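Local coordinates for glyoxalase family protein (Listeria monocytogenes, PDB 2P7Q) that catalyses the hydration of the antibiotic fosfomycin, opening its epoxide ring with the help of a bound manganese ion and so conferring resistance, at residues Glu30-Gly35 with Ser42-Phe47. The protein carries 1 engineered substitution. Numbering follows the deposited sequence.
Sequences EIYSSG and SKEKFF
Tyr32 has CG anti to its own N (chi1 171°), while Phe46 has CG anti to its carbonyl carbon (chi1 -60°). With these torsions both side chains leave the strands alongside one another and head the same way. Tyr32 CD2 sits over one face of the Phe46 ring, toward its rim, 3.4 Å from Phe46 CD1. The ring planes are tilted 39° against each other, so the rings do not lie flat on one another. Trp53 meets the Phe46 ring edge-to-face, and Leu128 of the second subunit packs on Tyr32. Strands 29-33 and 44-49 form an antiparallel beta hairpin at the edge of the four-stranded sheet in this glyoxalase-type fold. A classic beta bulge shifts the register by one residue. Ile31 and Tyr32 together sit opposite the single residue Phe46, whose O takes a nearly straight bond from Ile31 N (2.8 Å) and a weak one from Tyr32 N (3.4 Å). Phe46 N returns a bond to Tyr32 O. On the other face of the sheet, Glu30 CB lies 3.6 Å from Phe47 CD2, and Ser33 OG lies 3.4 Å from Lys45 CE. Next along the chain, Ser34 grips Glu44 twice: Ser34 N donates to Glu44 O (2.9 Å), and Ser34 OG accepts from Glu44 N (3.0 Å). This ties down the backbone of Glu44, the likely proton acceptor, whose side chain touches the bound dihydroxypropylphosphonic acid. The Glu44 carboxylate plane stands perpendicular to the Tyr32 ring, with Glu44 OE2 4.0 Å from Tyr32 CE2.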
loop_
_atom_site.group_PDB
_atom_site.type_symbol
_atom_site.label_atom_id
_atom_site.label_comp_id
_atom_site.label_asym_id
_atom_site.label_seq_id
_atom_site.Cartn_x
_atom_site.Cartn_y
_atom_site.Cartn_z
ATOM N N GLU A 30 -7.628 11.158 12.520
ATOM C CA GLU A 30 -8.591 11.605 11.524
ATOM C C GLU A 30 -8.327 13.088 11.284
ATOM O O GLU A 30 -8.178 13.853 12.227
ATOM C CB GLU A 30 -10.022 11.383 12.019
ATOM C CG GLU A 30 -11.100 11.883 11.072
ATOM C CD GLU A 30 -12.498 11.397 11.448
ATOM O OE1 GLU A 30 -13.482 12.061 11.074
ATOM O OE2 GLU A 30 -12.622 10.345 12.099
ATOM N N ILE A 31 -8.249 13.490 10.022
ATOM C CA ILE A 31 -7.967 14.879 9.701
ATOM C C ILE A 31 -9.010 15.446 8.768
ATOM O O ILE A 31 -9.034 16.647 8.504
ATOM C CB ILE A 31 -6.590 15.021 9.020
ATOM C CG1 ILE A 31 -6.590 14.249 7.699
ATOM C CG2 ILE A 31 -5.485 14.494 9.943
ATOM C CD1 ILE A 31 -5.304 14.382 6.912
ATOM N N TYR A 32 -9.869 14.579 8.257
ATOM C CA TYR A 32 -10.897 15.031 7.341
ATOM C C TYR A 32 -12.044 14.045 7.229
ATOM O O TYR A 32 -11.833 12.837 7.124
ATOM C CB TYR A 32 -10.301 15.272 5.953
ATOM C CG TYR A 32 -11.359 15.541 4.921
ATOM C CD1 TYR A 32 -11.944 16.804 4.808
ATOM C CD2 TYR A 32 -11.858 14.512 4.127
ATOM C CE1 TYR A 32 -13.009 17.030 3.938
ATOM C CE2 TYR A 32 -12.921 14.728 3.255
ATOM C CZ TYR A 32 -13.493 15.988 3.171
ATOM O OH TYR A 32 -14.573 16.191 2.350
ATOM N N SER A 33 -13.261 14.578 7.253
ATOM C CA SER A 33 -14.471 13.773 7.142
ATOM C C SER A 33 -15.347 14.457 6.108
ATOM O O SER A 33 -15.469 15.676 6.120
ATOM C CB SER A 33 -15.196 13.720 8.489
ATOM O OG SER A 33 -16.245 12.767 8.473
ATOM N N SER A 34 -15.935 13.687 5.199
ATOM C CA SER A 34 -16.793 14.280 4.186
ATOM C C SER A 34 -18.012 14.874 4.882
ATOM O O SER A 34 -18.674 15.770 4.348
ATOM C CB SER A 34 -17.223 13.233 3.151
ATOM O OG SER A 34 -17.888 12.139 3.750
ATOM N N GLY A 35 -18.297 14.373 6.081
ATOM C CA GLY A 35 -19.423 14.874 6.850
ATOM C C GLY A 35 -19.188 16.306 7.303
ATOM O O GLY A 35 -20.133 17.021 7.637
ATOM N N SER A 42 -18.842 11.351 -2.066
ATOM C CA SER A 42 -19.006 10.097 -1.358
ATOM C C SER A 42 -18.610 10.222 0.093
ATOM O O SER A 42 -17.939 11.171 0.500
ATOM C CB SER A 42 -18.188 9.001 -2.028
ATOM O OG SER A 42 -16.845 9.417 -2.148
ATOM N N LYS A 43 -19.043 9.245 0.870
ATOM C CA LYS A 43 -18.767 9.220 2.287
ATOM C C LYS A 43 -17.321 8.766 2.483
ATOM O O LYS A 43 -16.961 7.646 2.126
ATOM C CB LYS A 43 -19.745 8.259 2.960
ATOM C CG LYS A 43 -19.920 8.494 4.441
ATOM C CD LYS A 43 -20.473 7.237 5.127
ATOM C CE LYS A 43 -21.932 7.403 5.569
ATOM N NZ LYS A 43 -22.415 6.096 6.147
ATOM N N GLU A 44 -16.491 9.634 3.047
ATOM C CA GLU A 44 -15.095 9.275 3.233
ATOM C C GLU A 44 -14.361 10.037 4.331
ATOM O O GLU A 44 -14.782 11.106 4.772
ATOM C CB GLU A 44 -14.351 9.467 1.914
ATOM C CG GLU A 44 -14.447 10.882 1.377
ATOM C CD GLU A 44 -13.533 11.129 0.193
ATOM O OE1 GLU A 44 -13.622 10.388 -0.807
ATOM O OE2 GLU A 44 -12.726 12.076 0.263
ATOM N N LYS A 45 -13.242 9.467 4.760
ATOM C CA LYS A 45 -12.417 10.077 5.791
ATOM C C LYS A 45 -10.921 9.923 5.481
ATOM O O LYS A 45 -10.491 8.955 4.848
ATOM C CB LYS A 45 -12.757 9.466 7.155
ATOM C CG LYS A 45 -14.184 9.739 7.597
ATOM C CD LYS A 45 -14.510 9.071 8.914
ATOM C CE LYS A 45 -15.878 9.535 9.445
ATOM N NZ LYS A 45 -16.303 8.849 10.713
ATOM N N PHE A 46 -10.140 10.903 5.919
ATOM C CA PHE A 46 -8.701 10.907 5.711
ATOM C C PHE A 46 -8.006 10.840 7.062
ATOM O O PHE A 46 -8.390 11.541 7.999
ATOM C CB PHE A 46 -8.254 12.202 5.023
ATOM C CG PHE A 46 -8.876 12.439 3.676
ATOM C CD1 PHE A 46 -8.733 13.676 3.052
ATOM C CD2 PHE A 46 -9.587 11.433 3.022
ATOM C CE1 PHE A 46 -9.288 13.908 1.792
ATOM C CE2 PHE A 46 -10.148 11.653 1.758
ATOM C CZ PHE A 46 -9.999 12.891 1.144
ATOM N N PHE A 47 -6.972 10.016 7.174
ATOM C CA PHE A 47 -6.245 9.940 8.434
ATOM C C PHE A 47 -4.740 10.042 8.209
ATOM O O PHE A 47 -4.245 9.904 7.089
ATOM C CB PHE A 47 -6.542 8.624 9.161
ATOM C CG PHE A 47 -7.999 8.290 9.256
ATOM C CD1 PHE A 47 -8.698 7.850 8.137
ATOM C CD2 PHE A 47 -8.669 8.387 10.474
ATOM C CE1 PHE A 47 -10.041 7.504 8.219
ATOM C CE2 PHE A 47 -10.020 8.042 10.572
ATOM C CZ PHE A 47 -10.709 7.599 9.439
#